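Local structure of StiE protein (Stigmatella aurantiaca, 6ECX) at residues Gln130-Arg135 against Asn139-Phe144; Gln216-Phe221 against His303-Gln308; Tyr275-Leu278 against Leu282-Tyr285. The protein is a multifunctional polyketide synthase, of which this O-methyltransferase domain binds S-adenosylmethionine and probably methylates an oxygen of the growing polyketide chain. All coordinates share one frame; numbering follows the deposited sequence.

Contacts 1 and 3 both reach the mixed sheet of this class I methyltransferase domain, on opposite sides of the chain's centre, their own centres 35 Å apart: contact 1 at its edge strand 141-145, contact 3 at the antiparallel strand 283-292 farther across. Neither is a direct cofactor contact in its own right: S-adenosylmethionine is about 10 Å from the side chain of Ile143 and about 7 Å from that of Tyr285. Contact 2 lies away from the known sites. It closes a chain loop inside which contact 3 is nested, their nearest atoms being about 7 Å apart.

Contact 1: residues Gln130-Arg135 against Asn139-Phe144; sequences QRVRTR and NRIRIF
Val132 meets Ile141 and Ile143 inside a beta-alpha-beta unit of the Rossmann-like methyltransferase fold, where strand 114-119 leads through helix 122-134 into the edge strand 141-145. The join across the segments is entirely apolar. With CG1 anti to the backbone N (chi1 162°), both methyls of Val132 face the strand: CG2 lies 3.6 Å from CG2 of Ile141, while CG1 sits 3.8 Å from CB of the same residue. The two branched side chains thus cross at a slant instead of meeting methyl to methyl alone. Farther along the strand the packing thins, since CG2 of Val132 is 4.5 Å from CG1 of Ile143. All three aliphatic side chains are buried; Ile104 of helix 101-109 adds to the cover of Val132, and Cys128 and Lys129 to that of Ile143.

Polar interactions flank this seam without crossing it. At the end of the helix, NH2 of Arg135 donates to the carbonyl O of Arg131 at 3.0 Å, the N-H pointing to it at 156° and the oxygen close to the guanidinium plane. On the strand, NE of Arg142 is paired with Asp116 in a salt bridge. One face of that guanidinium group is met by the ring of Phe144, whose CZ lies 3.8 Å above the plane, toward the rim.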
ATOM      1  N   GLN A 130     -10.245  10.993 -15.327  1.00 52.97           N
ATOM      2  CA  GLN A 130     -11.639  10.860 -15.735  1.00 58.83           C
ATOM      3  C   GLN A 130     -12.525  10.581 -14.528  1.00 59.91           C
ATOM      4  O   GLN A 130     -13.571  11.220 -14.347  1.00 59.03           O
ATOM      5  CB  GLN A 130     -11.784   9.758 -16.783  1.00 62.20           C
ATOM      6  CG  GLN A 130     -13.226   9.361 -17.074  1.00 73.92           C
ATOM      7  CD  GLN A 130     -13.753   8.304 -16.112  1.00 76.78           C
ATOM      8  OE1 GLN A 130     -14.852   8.430 -15.568  1.00 77.23           O
ATOM      9  NE2 GLN A 130     -12.965   7.261 -15.896  1.00 80.91           N
ATOM     10  N   ARG A 131     -12.125   9.616 -13.698  1.00 48.73           N
ATOM     11  CA  ARG A 131     -12.914   9.278 -12.518  1.00 50.19           C
ATOM     12  C   ARG A 131     -13.012  10.461 -11.562  1.00 53.69           C
ATOM     13  O   ARG A 131     -14.057  10.667 -10.935  1.00 45.74           O
ATOM     14  CB  ARG A 131     -12.310   8.070 -11.805  1.00 49.87           C
ATOM     15  CG  ARG A 131     -12.345   6.743 -12.603  1.00 58.62           C
ATOM     16  CD  ARG A 131     -11.739   5.610 -11.745  1.00 68.53           C
ATOM     17  NE  ARG A 131     -12.630   5.203 -10.652  1.00 79.49           N
ATOM     18  CZ  ARG A 131     -12.232   4.826  -9.435  1.00 80.07           C
ATOM     19  NH1 ARG A 131     -10.942   4.812  -9.116  1.00 67.71           N
ATOM     20  NH2 ARG A 131     -13.133   4.476  -8.524  1.00 79.77           N
ATOM     21  N   VAL A 132     -11.940  11.252 -11.434  1.00 48.65           N
ATOM     22  CA  VAL A 132     -11.994  12.424 -10.554  1.00 47.96           C
ATOM     23  C   VAL A 132     -13.044  13.408 -11.051  1.00 44.22           C
ATOM     24  O   VAL A 132     -13.864  13.924 -10.273  1.00 52.03           O
ATOM     25  CB  VAL A 132     -10.607  13.089 -10.435  1.00 42.44           C
ATOM     26  CG1 VAL A 132     -10.747  14.533  -9.898  1.00 42.17           C
ATOM     27  CG2 VAL A 132      -9.704  12.274  -9.531  1.00 40.20           C
ATOM     28  N   ARG A 133     -13.061  13.666 -12.360  1.00 45.96           N
ATOM     29  CA  ARG A 133     -13.982  14.672 -12.867  1.00 47.34           C
ATOM     30  C   ARG A 133     -15.418  14.155 -12.879  1.00 67.36           C
ATOM     31  O   ARG A 133     -16.350  14.926 -12.609  1.00 49.24           O
ATOM     32  CB  ARG A 133     -13.537  15.142 -14.258  1.00 49.07           C
ATOM     33  CG  ARG A 133     -14.641  15.832 -15.052  1.00 51.20           C
ATOM     34  CD  ARG A 133     -14.108  16.530 -16.329  1.00 63.91           C
ATOM     35  NE  ARG A 133     -13.317  17.727 -16.037  1.00 63.33           N
ATOM     36  CZ  ARG A 133     -13.821  18.954 -15.939  1.00 61.62           C
ATOM     37  NH1 ARG A 133     -15.120  19.159 -16.115  1.00 54.32           N
ATOM     38  NH2 ARG A 133     -13.023  19.976 -15.660  1.00 60.72           N
ATOM     39  N   THR A 134     -15.612  12.863 -13.178  1.00 49.43           N
ATOM     40  CA  THR A 134     -16.944  12.272 -13.107  1.00 56.46           C
ATOM     41  C   THR A 134     -17.589  12.514 -11.748  1.00 51.26           C
ATOM     42  O   THR A 134     -18.802  12.744 -11.662  1.00 64.33           O
ATOM     43  CB  THR A 134     -16.858  10.773 -13.398  1.00 61.43           C
ATOM     44  OG1 THR A 134     -16.537  10.586 -14.783  1.00 64.31           O
ATOM     45  CG2 THR A 134     -18.181  10.075 -13.079  1.00 64.20           C
ATOM     46  N   ARG A 135     -16.791  12.508 -10.695  1.00 51.11           N
ATOM     47  CA  ARG A 135     -17.273  12.747  -9.345  1.00 55.44           C
ATOM     48  C   ARG A 135     -17.232  14.225  -8.947  1.00 56.15           C
ATOM     49  O   ARG A 135     -17.537  14.548  -7.795  1.00 53.70           O
ATOM     50  CB  ARG A 135     -16.471  11.888  -8.368  1.00 54.21           C
ATOM     51  CG  ARG A 135     -16.858  10.408  -8.452  1.00 69.03           C
ATOM     52  CD  ARG A 135     -15.649   9.500  -8.357  1.00 83.98           C
ATOM     53  NE  ARG A 135     -15.992   8.085  -8.502  1.00 93.91           N
ATOM     54  CZ  ARG A 135     -15.940   7.414  -9.650  1.00 96.20           C
ATOM     55  NH1 ARG A 135     -16.269   6.128  -9.683  1.00104.81           N
ATOM     56  NH2 ARG A 135     -15.563   8.025 -10.768  1.00 86.97           N
ATOM     57  N   ASN A 139     -11.562  20.104  -8.848  1.00 57.30           N
ATOM     58  CA  ASN A 139     -11.025  21.301  -8.226  1.00 53.97           C
ATOM     59  C   ASN A 139     -10.177  20.994  -7.013  1.00 55.79           C
ATOM     60  O   ASN A 139      -9.409  21.863  -6.584  1.00 51.11           O
ATOM     61  CB  ASN A 139     -12.158  22.256  -7.851  1.00 48.22           C
ATOM     62  CG  ASN A 139     -13.011  22.574  -9.026  1.00 45.83           C
ATOM     63  OD1 ASN A 139     -14.220  22.332  -9.030  1.00 59.92           O
ATOM     64  ND2 ASN A 139     -12.378  23.098 -10.065  1.00 46.96           N
ATOM     65  N   ARG A 140     -10.282  19.779  -6.462  1.00 41.99           N
ATOM     66  CA  ARG A 140      -9.505  19.413  -5.298  1.00 37.74           C
ATOM     67  C   ARG A 140      -8.497  18.290  -5.526  1.00 43.94           C
ATOM     68  O   ARG A 140      -7.620  18.110  -4.674  1.00 44.09           O
ATOM     69  CB  ARG A 140     -10.432  19.023  -4.139  1.00 43.58           C
ATOM     70  CG  ARG A 140     -11.506  20.086  -3.867  1.00 50.20           C
ATOM     71  CD  ARG A 140     -12.113  19.921  -2.486  1.00 51.92           C
ATOM     72  NE  ARG A 140     -13.249  19.013  -2.497  1.00 50.75           N
ATOM     73  CZ  ARG A 140     -13.278  17.815  -1.928  1.00 48.53           C
ATOM     74  NH1 ARG A 140     -14.387  17.089  -2.020  1.00 50.02           N
ATOM     75  NH2 ARG A 140     -12.212  17.343  -1.272  1.00 53.77           N
ATOM     76  N   ILE A 141      -8.581  17.537  -6.627  1.00 45.82           N
ATOM     77  CA  ILE A 141      -7.666  16.421  -6.878  1.00 38.53           C
ATOM     78  C   ILE A 141      -6.935  16.669  -8.195  1.00 45.09           C
ATOM     79  O   ILE A 141      -7.573  16.828  -9.243  1.00 40.35           O
ATOM     80  CB  ILE A 141      -8.405  15.076  -6.915  1.00 45.13           C
ATOM     81  CG1 ILE A 141      -9.153  14.836  -5.608  1.00 41.47           C
ATOM     82  CG2 ILE A 141      -7.432  13.900  -7.184  1.00 41.33           C
ATOM     83  CD1 ILE A 141      -9.828  13.491  -5.554  1.00 39.49           C
ATOM     84  N   ARG A 142      -5.601  16.681  -8.154  1.00 43.20           N
ATOM     85  CA  ARG A 142      -4.799  16.740  -9.374  1.00 47.90           C
ATOM     86  C   ARG A 142      -4.037  15.431  -9.548  1.00 46.51           C
ATOM     87  O   ARG A 142      -3.543  14.849  -8.572  1.00 44.86           O
ATOM     88  CB  ARG A 142      -3.813  17.913  -9.368  1.00 53.84           C
ATOM     89  CG  ARG A 142      -4.436  19.291  -9.197  1.00 54.91           C
ATOM     90  CD  ARG A 142      -3.341  20.341  -9.122  1.00 50.15           C
ATOM     91  NE  ARG A 142      -2.418  20.099  -8.012  1.00 52.19           N
ATOM     92  CZ  ARG A 142      -1.314  20.813  -7.815  1.00 54.70           C
ATOM     93  NH1 ARG A 142      -1.017  21.791  -8.659  1.00 58.27           N
ATOM     94  NH2 ARG A 142      -0.518  20.571  -6.783  1.00 49.49           N
ATOM     95  N   ILE A 143      -3.945  14.983 -10.795  1.00 48.08           N
ATOM     96  CA  ILE A 143      -3.274  13.743 -11.168  1.00 52.16           C
ATOM     97  C   ILE A 143      -2.117  14.078 -12.097  1.00 51.02           C
ATOM     98  O   ILE A 143      -2.261  14.903 -13.007  1.00 48.97           O
ATOM     99  CB  ILE A 143      -4.238  12.762 -11.866  1.00 54.94           C
ATOM    100  CG1 ILE A 143      -5.478  12.518 -10.995  1.00 46.85           C
ATOM    101  CG2 ILE A 143      -3.517  11.456 -12.200  1.00 48.36           C
ATOM    102  CD1 ILE A 143      -5.149  11.776  -9.682  1.00 39.09           C
ATOM    103  N   PHE A 144      -0.972  13.436 -11.876  1.00 50.25           N
ATOM    104  CA  PHE A 144       0.188  13.649 -12.731  1.00 54.70           C
ATOM    105  C   PHE A 144       0.818  12.310 -13.068  1.00 51.79           C
ATOM    106  O   PHE A 144       0.939  11.441 -12.201  1.00 50.81           O
ATOM    107  CB  PHE A 144       1.251  14.533 -12.058  1.00 53.50           C
ATOM    108  CG  PHE A 144       0.750  15.880 -11.599  1.00 53.48           C
ATOM    109  CD1 PHE A 144       0.152  16.030 -10.346  1.00 46.51           C
ATOM    110  CD2 PHE A 144       0.923  17.005 -12.394  1.00 60.27           C
ATOM    111  CE1 PHE A 144      -0.281  17.273  -9.908  1.00 49.52           C
ATOM    112  CE2 PHE A 144       0.491  18.253 -11.964  1.00 60.55           C
ATOM    113  CZ  PHE A 144      -0.110  18.389 -10.720  1.00 55.21           C
TER

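Contact 2: residues Gln216-Phe221 against His303-Gln308; sequences QWNKLF and HLNAKQ
Helix 214-222 and helix 298-309 pack side by side in the C-terminal part of the methyltransferase fold, with Asn218 facing Asn305 across the interface. Their segments run roughly antiparallel, at 143° between N-to-C directions, and the axes approach to 9.7 Å. A pair of buried amides carries the contact. ND2 of Asn305 donates to OD1 of Asn218 over 3.2 Å, with an N-H...O angle of 152°. The acceptor lies almost in the amide plane of Asn305, yet the donor stands above the carbonyl plane of Asn218, off its lone pairs. The two amides are steeply turned against each other.

Carbon atoms fill in around this bond. OD1 of Asn218 rests 3.2 Å from CB of Asn305, as near as it is to the nitrogen, and CB of Phe221 lies 3.8 Å from ND2 of Asn305. Having CG anti to its backbone N (chi1 -167°), the Asn218 side chain extends toward helix 298-309, and its ND2 comes 3.7 Å from CB of Ala306. The backbone N of Ala306 is also close, but both are donors; ND2 finds its acceptor in the carbonyl O of Phe302, one turn earlier.

The other end of the Asn305 amide, OD1, accepts from the backbone N of Leu228 and so ties helix 298-309 to strand 226-233. Helix 214-222 meets the same strand through Phe221 on Leu226, while Trp217 and Leu220 pack on Phe176 of helix 172-181.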
ATOM      1  N   GLN A 216      16.970  -1.597   6.928  1.00 52.56           N
ATOM      2  CA  GLN A 216      16.994  -0.824   5.695  1.00 51.91           C
ATOM      3  C   GLN A 216      15.875   0.201   5.666  1.00 45.11           C
ATOM      4  O   GLN A 216      16.115   1.368   5.340  1.00 44.44           O
ATOM      5  CB  GLN A 216      16.918  -1.762   4.498  1.00 55.71           C
ATOM      6  CG  GLN A 216      18.245  -2.420   4.214  1.00 62.61           C
ATOM      7  CD  GLN A 216      18.133  -3.429   3.098  1.00 72.11           C
ATOM      8  OE1 GLN A 216      17.200  -4.228   3.071  1.00 66.61           O
ATOM      9  NE2 GLN A 216      19.080  -3.395   2.166  1.00 78.71           N
ATOM     10  N   TRP A 217      14.649  -0.202   6.028  1.00 42.14           N
ATOM     11  CA  TRP A 217      13.573   0.778   6.198  1.00 38.61           C
ATOM     12  C   TRP A 217      13.956   1.849   7.214  1.00 44.15           C
ATOM     13  O   TRP A 217      13.701   3.038   7.002  1.00 39.51           O
ATOM     14  CB  TRP A 217      12.275   0.110   6.659  1.00 45.95           C
ATOM     15  CG  TRP A 217      11.512  -0.669   5.601  1.00 51.42           C
ATOM     16  CD1 TRP A 217      11.246  -2.007   5.606  1.00 53.50           C
ATOM     17  CD2 TRP A 217      10.899  -0.148   4.412  1.00 49.79           C
ATOM     18  NE1 TRP A 217      10.512  -2.358   4.494  1.00 49.68           N
ATOM     19  CE2 TRP A 217      10.292  -1.239   3.741  1.00 47.47           C
ATOM     20  CE3 TRP A 217      10.814   1.124   3.840  1.00 51.72           C
ATOM     21  CZ2 TRP A 217       9.609  -1.091   2.530  1.00 59.80           C
ATOM     22  CZ3 TRP A 217      10.129   1.272   2.633  1.00 59.49           C
ATOM     23  CH2 TRP A 217       9.538   0.168   1.994  1.00 59.06           C
ATOM     24  N   ASN A 218      14.519   1.430   8.352  1.00 45.10           N
ATOM     25  CA  ASN A 218      14.939   2.369   9.388  1.00 41.69           C
ATOM     26  C   ASN A 218      15.923   3.403   8.839  1.00 40.17           C
ATOM     27  O   ASN A 218      15.792   4.600   9.110  1.00 40.51           O
ATOM     28  CB  ASN A 218      15.554   1.599  10.569  1.00 39.21           C
ATOM     29  CG  ASN A 218      15.713   2.476  11.802  1.00 43.33           C
ATOM     30  OD1 ASN A 218      15.433   3.665  11.729  1.00 41.28           O
ATOM     31  ND2 ASN A 218      16.146   1.896  12.925  1.00 40.14           N
ATOM     32  N   LYS A 219      16.910   2.966   8.053  1.00 40.75           N
ATOM     33  CA  LYS A 219      17.862   3.924   7.497  1.00 43.33           C
ATOM     34  C   LYS A 219      17.155   4.947   6.614  1.00 46.34           C
ATOM     35  O   LYS A 219      17.446   6.150   6.684  1.00 46.65           O
ATOM     36  CB  LYS A 219      18.943   3.169   6.717  1.00 50.50           C
ATOM     37  CG  LYS A 219      20.196   3.986   6.426  1.00 62.38           C
ATOM     38  CD  LYS A 219      21.316   3.080   5.923  1.00 78.81           C
ATOM     39  CE  LYS A 219      22.550   3.876   5.533  1.00 96.19           C
ATOM     40  NZ  LYS A 219      23.067   4.676   6.680  1.00109.83           N
ATOM     41  N   LEU A 220      16.195   4.490   5.802  1.00 43.36           N
ATOM     42  CA  LEU A 220      15.437   5.404   4.954  1.00 41.42           C
ATOM     43  C   LEU A 220      14.658   6.411   5.782  1.00 45.67           C
ATOM     44  O   LEU A 220      14.629   7.605   5.454  1.00 46.80           O
ATOM     45  CB  LEU A 220      14.472   4.628   4.057  1.00 44.93           C
ATOM     46  CG  LEU A 220      15.122   3.826   2.924  1.00 53.43           C
ATOM     47  CD1 LEU A 220      14.079   2.931   2.281  1.00 47.94           C
ATOM     48  CD2 LEU A 220      15.720   4.781   1.910  1.00 52.98           C
ATOM     49  N   PHE A 221      13.953   5.939   6.813  1.00 40.90           N
ATOM     50  CA  PHE A 221      13.174   6.871   7.638  1.00 37.40           C
ATOM     51  C   PHE A 221      14.100   7.850   8.348  1.00 36.19           C
ATOM     52  O   PHE A 221      13.908   9.062   8.281  1.00 38.21           O
ATOM     53  CB  PHE A 221      12.332   6.122   8.684  1.00 32.91           C
ATOM     54  CG  PHE A 221      11.234   5.248   8.112  1.00 42.56           C
ATOM     55  CD1 PHE A 221      10.914   5.284   6.761  1.00 38.93           C
ATOM     56  CD2 PHE A 221      10.544   4.363   8.941  1.00 44.88           C
ATOM     57  CE1 PHE A 221       9.905   4.459   6.246  1.00 45.68           C
ATOM     58  CE2 PHE A 221       9.544   3.538   8.444  1.00 45.20           C
ATOM     59  CZ  PHE A 221       9.221   3.577   7.092  1.00 41.22           C
ATOM     60  N   HIS A 303      17.468   5.067  16.642  1.00 40.02           N
ATOM     61  CA  HIS A 303      17.400   4.311  17.894  1.00 44.33           C
ATOM     62  C   HIS A 303      15.952   4.014  18.270  1.00 43.30           C
ATOM     63  O   HIS A 303      15.596   2.871  18.583  1.00 48.91           O
ATOM     64  CB  HIS A 303      18.102   5.116  18.985  1.00 54.59           C
ATOM     65  CG  HIS A 303      18.090   4.470  20.332  1.00 62.88           C
ATOM     66  ND1 HIS A 303      17.574   5.095  21.448  1.00 64.41           N
ATOM     67  CD2 HIS A 303      18.557   3.271  20.751  1.00 64.01           C
ATOM     68  CE1 HIS A 303      17.722   4.305  22.498  1.00 68.10           C
ATOM     69  NE2 HIS A 303      18.311   3.190  22.100  1.00 67.72           N
ATOM     70  N   LEU A 304      15.097   5.035  18.198  1.00 42.64           N
ATOM     71  CA  LEU A 304      13.682   4.897  18.523  1.00 39.33           C
ATOM     72  C   LEU A 304      12.943   4.058  17.481  1.00 45.42           C
ATOM     73  O   LEU A 304      12.141   3.187  17.836  1.00 44.25           O
ATOM     74  CB  LEU A 304      13.062   6.299  18.650  1.00 43.32           C
ATOM     75  CG  LEU A 304      13.640   7.161  19.798  1.00 53.22           C
ATOM     76  CD1 LEU A 304      13.546   8.742  19.599  1.00 45.48           C
ATOM     77  CD2 LEU A 304      12.993   6.729  21.083  1.00 49.28           C
ATOM     78  N   ASN A 305      13.212   4.285  16.191  1.00 38.14           N
ATOM     79  CA  ASN A 305      12.583   3.459  15.159  1.00 37.88           C
ATOM     80  C   ASN A 305      12.913   1.988  15.346  1.00 39.32           C
ATOM     81  O   ASN A 305      12.065   1.126  15.091  1.00 44.79           O
ATOM     82  CB  ASN A 305      13.016   3.880  13.754  1.00 35.12           C
ATOM     83  CG  ASN A 305      12.531   5.244  13.381  1.00 42.54           C
ATOM     84  OD1 ASN A 305      11.595   5.772  13.987  1.00 40.82           O
ATOM     85  ND2 ASN A 305      13.149   5.832  12.359  1.00 39.49           N
ATOM     86  N   ALA A 306      14.163   1.678  15.715  1.00 41.77           N
ATOM     87  CA  ALA A 306      14.574   0.284  15.830  1.00 47.35           C
ATOM     88  C   ALA A 306      13.753  -0.424  16.894  1.00 56.83           C
ATOM     89  O   ALA A 306      13.344  -1.576  16.713  1.00 53.62           O
ATOM     90  CB  ALA A 306      16.068   0.189  16.151  1.00 47.59           C
ATOM     91  N   LYS A 307      13.472   0.267  18.002  1.00 53.70           N
ATOM     92  CA  LYS A 307      12.624  -0.311  19.035  1.00 53.46           C
ATOM     93  C   LYS A 307      11.223  -0.570  18.499  1.00 55.32           C
ATOM     94  O   LYS A 307      10.643  -1.634  18.741  1.00 54.66           O
ATOM     95  CB  LYS A 307      12.593   0.618  20.251  1.00 54.96           C
ATOM     96  CG  LYS A 307      12.109  -0.013  21.544  1.00 70.50           C
ATOM     97  CD  LYS A 307      12.232   0.982  22.700  1.00 82.50           C
ATOM     98  CE  LYS A 307      11.530   0.490  23.962  1.00 95.06           C
ATOM     99  NZ  LYS A 307      11.343   1.589  24.964  1.00 99.50           N
ATOM    100  N   GLN A 308      10.683   0.374  17.720  1.00 46.91           N
ATOM    101  CA  GLN A 308       9.330   0.240  17.190  1.00 51.33           C
ATOM    102  C   GLN A 308       9.238  -0.848  16.120  1.00 59.67           C
ATOM    103  O   GLN A 308       8.184  -1.473  15.963  1.00 62.73           O
ATOM    104  CB  GLN A 308       8.875   1.592  16.627  1.00 51.75           C
ATOM    105  CG  GLN A 308       7.417   1.923  16.854  1.00 63.42           C
ATOM    106  CD  GLN A 308       6.994   1.772  18.310  1.00 68.70           C
ATOM    107  OE1 GLN A 308       7.667   2.253  19.221  1.00 73.34           O
ATOM    108  NE2 GLN A 308       5.872   1.092  18.529  1.00 72.80           N
TER

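Contact 3: residues Tyr275-Leu278 against Leu282-Tyr285; sequences YKAL and LISY
Ile283 packs against Ala277 and Leu278 where helix 263-280 turns back into strand 283-292, the antiparallel strand characteristic of the class I methyltransferase sheet. From CB the side chain sends CG1 between the backbone N and the carbonyl carbon (chi1 64°), a crowded position that turns it to the helix. CG1 lies 3.7 Å from CB of Ala277, and its other neighbour, CD2 of Leu278, is 4.0 Å away. The chain then runs on extended, so that CD1 at its tip reaches CB of Ala277 at 3.6 Å. Ala277 is thus touched by two successive carbons of one side chain.

Leu278 extends the apolar contact along the strand. Its CD2 reaches over the backbone as well as the side chains, passing 3.7 Å from the carbonyl O of Ile283 and meeting CB of Tyr285. Helix 11-19 adds Ile11 beside Ala277 and Leu282, and Ile12 beside Ile283; Val238 of helix 235-242 touches both Leu278 and Tyr285. The hydroxyl of Tyr285 is hydrogen-bonded to Glu164.

Backbone atoms complete the turn. The carbonyl O of Ala277 accepts two weak bonds: Leu282 N is near, at 2.9 Å, but bent to 127°, whereas Ile283 N is straighter, at 166°, but long. A water gives one hydrogen bond to the carbonyl O of Leu278 and another to that of Ile283, each 2.8 Å long. Near the end of the helix, the carbonyls of Ala277 and Leu278 thus turn to partners beyond it: the first is met, weakly, by the N-H groups of Leu282 in the loop and Ile283 at the start of the strand, the second by a bridging water, while alkyl groups close the seam beside them.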
ATOM      1  N   TYR A 275       2.174 -16.133  -0.497  1.00 70.94           N
ATOM      2  CA  TYR A 275       1.363 -16.842   0.493  1.00 75.81           C
ATOM      3  C   TYR A 275       2.234 -17.673   1.429  1.00 75.42           C
ATOM      4  O   TYR A 275       2.125 -17.567   2.656  1.00 73.88           O
ATOM      5  CB  TYR A 275       0.324 -17.739  -0.193  1.00 73.93           C
ATOM      6  CG  TYR A 275      -0.493 -18.544   0.801  1.00 67.61           C
ATOM      7  CD1 TYR A 275      -1.627 -17.996   1.398  1.00 74.06           C
ATOM      8  CD2 TYR A 275      -0.113 -19.830   1.172  1.00 73.87           C
ATOM      9  CE1 TYR A 275      -2.368 -18.709   2.321  1.00 65.93           C
ATOM     10  CE2 TYR A 275      -0.845 -20.554   2.102  1.00 80.66           C
ATOM     11  CZ  TYR A 275      -1.972 -19.987   2.668  1.00 80.30           C
ATOM     12  OH  TYR A 275      -2.708 -20.696   3.586  1.00 79.78           O
ATOM     13  N   LYS A 276       3.090 -18.527   0.860  1.00 70.31           N
ATOM     14  CA  LYS A 276       4.011 -19.322   1.670  1.00 74.28           C
ATOM     15  C   LYS A 276       4.892 -18.432   2.540  1.00 77.00           C
ATOM     16  O   LYS A 276       5.045 -18.665   3.746  1.00 76.40           O
ATOM     17  CB  LYS A 276       4.870 -20.199   0.760  1.00 82.06           C
ATOM     18  CG  LYS A 276       5.558 -21.341   1.478  1.00 90.52           C
ATOM     19  CD  LYS A 276       6.052 -22.387   0.488  1.00 93.39           C
ATOM     20  CE  LYS A 276       6.068 -23.770   1.113  1.00 95.86           C
ATOM     21  NZ  LYS A 276       6.483 -24.834   0.148  1.00102.40           N
ATOM     22  N   ALA A 277       5.477 -17.398   1.938  1.00 72.25           N
ATOM     23  CA  ALA A 277       6.376 -16.528   2.683  1.00 76.02           C
ATOM     24  C   ALA A 277       5.655 -15.864   3.852  1.00 73.35           C
ATOM     25  O   ALA A 277       6.224 -15.713   4.937  1.00 74.04           O
ATOM     26  CB  ALA A 277       6.979 -15.487   1.741  1.00 73.46           C
ATOM     27  N   LEU A 278       4.393 -15.481   3.651  1.00 68.81           N
ATOM     28  CA  LEU A 278       3.621 -14.865   4.726  1.00 63.43           C
ATOM     29  C   LEU A 278       3.287 -15.877   5.817  1.00 71.71           C
ATOM     30  O   LEU A 278       3.466 -15.597   7.011  1.00 67.70           O
ATOM     31  CB  LEU A 278       2.350 -14.236   4.155  1.00 58.21           C
ATOM     32  CG  LEU A 278       2.532 -12.947   3.341  1.00 60.73           C
ATOM     33  CD1 LEU A 278       1.239 -12.583   2.634  1.00 64.12           C
ATOM     34  CD2 LEU A 278       2.990 -11.798   4.240  1.00 55.31           C
ATOM     35  N   LEU A 282       8.519 -15.486   6.645  1.00 67.19           N
ATOM     36  CA  LEU A 282       9.707 -15.005   5.951  1.00 73.10           C
ATOM     37  C   LEU A 282       9.604 -13.517   5.646  1.00 68.91           C
ATOM     38  O   LEU A 282      10.601 -12.789   5.717  1.00 68.65           O
ATOM     39  CB  LEU A 282       9.916 -15.801   4.665  1.00 72.34           C
ATOM     40  CG  LEU A 282       9.960 -17.326   4.829  1.00 82.07           C
ATOM     41  CD1 LEU A 282      10.423 -17.986   3.541  1.00 79.36           C
ATOM     42  CD2 LEU A 282      10.852 -17.730   5.995  1.00 88.13           C
ATOM     43  N   ILE A 283       8.409 -13.054   5.279  1.00 62.39           N
ATOM     44  CA  ILE A 283       8.148 -11.639   5.072  1.00 63.71           C
ATOM     45  C   ILE A 283       6.890 -11.270   5.845  1.00 61.13           C
ATOM     46  O   ILE A 283       6.105 -12.132   6.259  1.00 56.70           O
ATOM     47  CB  ILE A 283       8.004 -11.280   3.577  1.00 65.15           C
ATOM     48  CG1 ILE A 283       6.791 -11.983   2.975  1.00 65.71           C
ATOM     49  CG2 ILE A 283       9.271 -11.671   2.805  1.00 63.48           C
ATOM     50  CD1 ILE A 283       6.714 -11.868   1.463  1.00 65.63           C
ATOM     51  N   SER A 284       6.718  -9.969   6.048  1.00 51.52           N
ATOM     52  CA  SER A 284       5.578  -9.430   6.764  1.00 53.10           C
ATOM     53  C   SER A 284       4.947  -8.345   5.915  1.00 53.38           C
ATOM     54  O   SER A 284       5.652  -7.557   5.277  1.00 51.70           O
ATOM     55  CB  SER A 284       5.981  -8.859   8.135  1.00 55.28           C
ATOM     56  OG  SER A 284       6.402  -9.908   8.981  1.00 56.29           O
ATOM     57  N   TYR A 285       3.621  -8.340   5.876  1.00 46.82           N
ATOM     58  CA  TYR A 285       2.874  -7.270   5.241  1.00 42.45           C
ATOM     59  C   TYR A 285       2.482  -6.299   6.343  1.00 48.01           C
ATOM     60  O   TYR A 285       1.737  -6.663   7.260  1.00 48.12           O
ATOM     61  CB  TYR A 285       1.651  -7.817   4.522  1.00 46.71           C
ATOM     62  CG  TYR A 285       0.940  -6.816   3.656  1.00 48.22           C
ATOM     63  CD1 TYR A 285      -0.058  -6.014   4.178  1.00 48.15           C
ATOM     64  CD2 TYR A 285       1.249  -6.681   2.312  1.00 63.13           C
ATOM     65  CE1 TYR A 285      -0.734  -5.111   3.401  1.00 50.62           C
ATOM     66  CE2 TYR A 285       0.578  -5.762   1.518  1.00 64.75           C
ATOM     67  CZ  TYR A 285      -0.416  -4.985   2.076  1.00 57.38           C
ATOM     68  OH  TYR A 285      -1.100  -4.082   1.314  1.00 50.67           O
TER
HETATM   69  O   HOH W   1       4.520 -13.359   8.261  1.00 55.85           O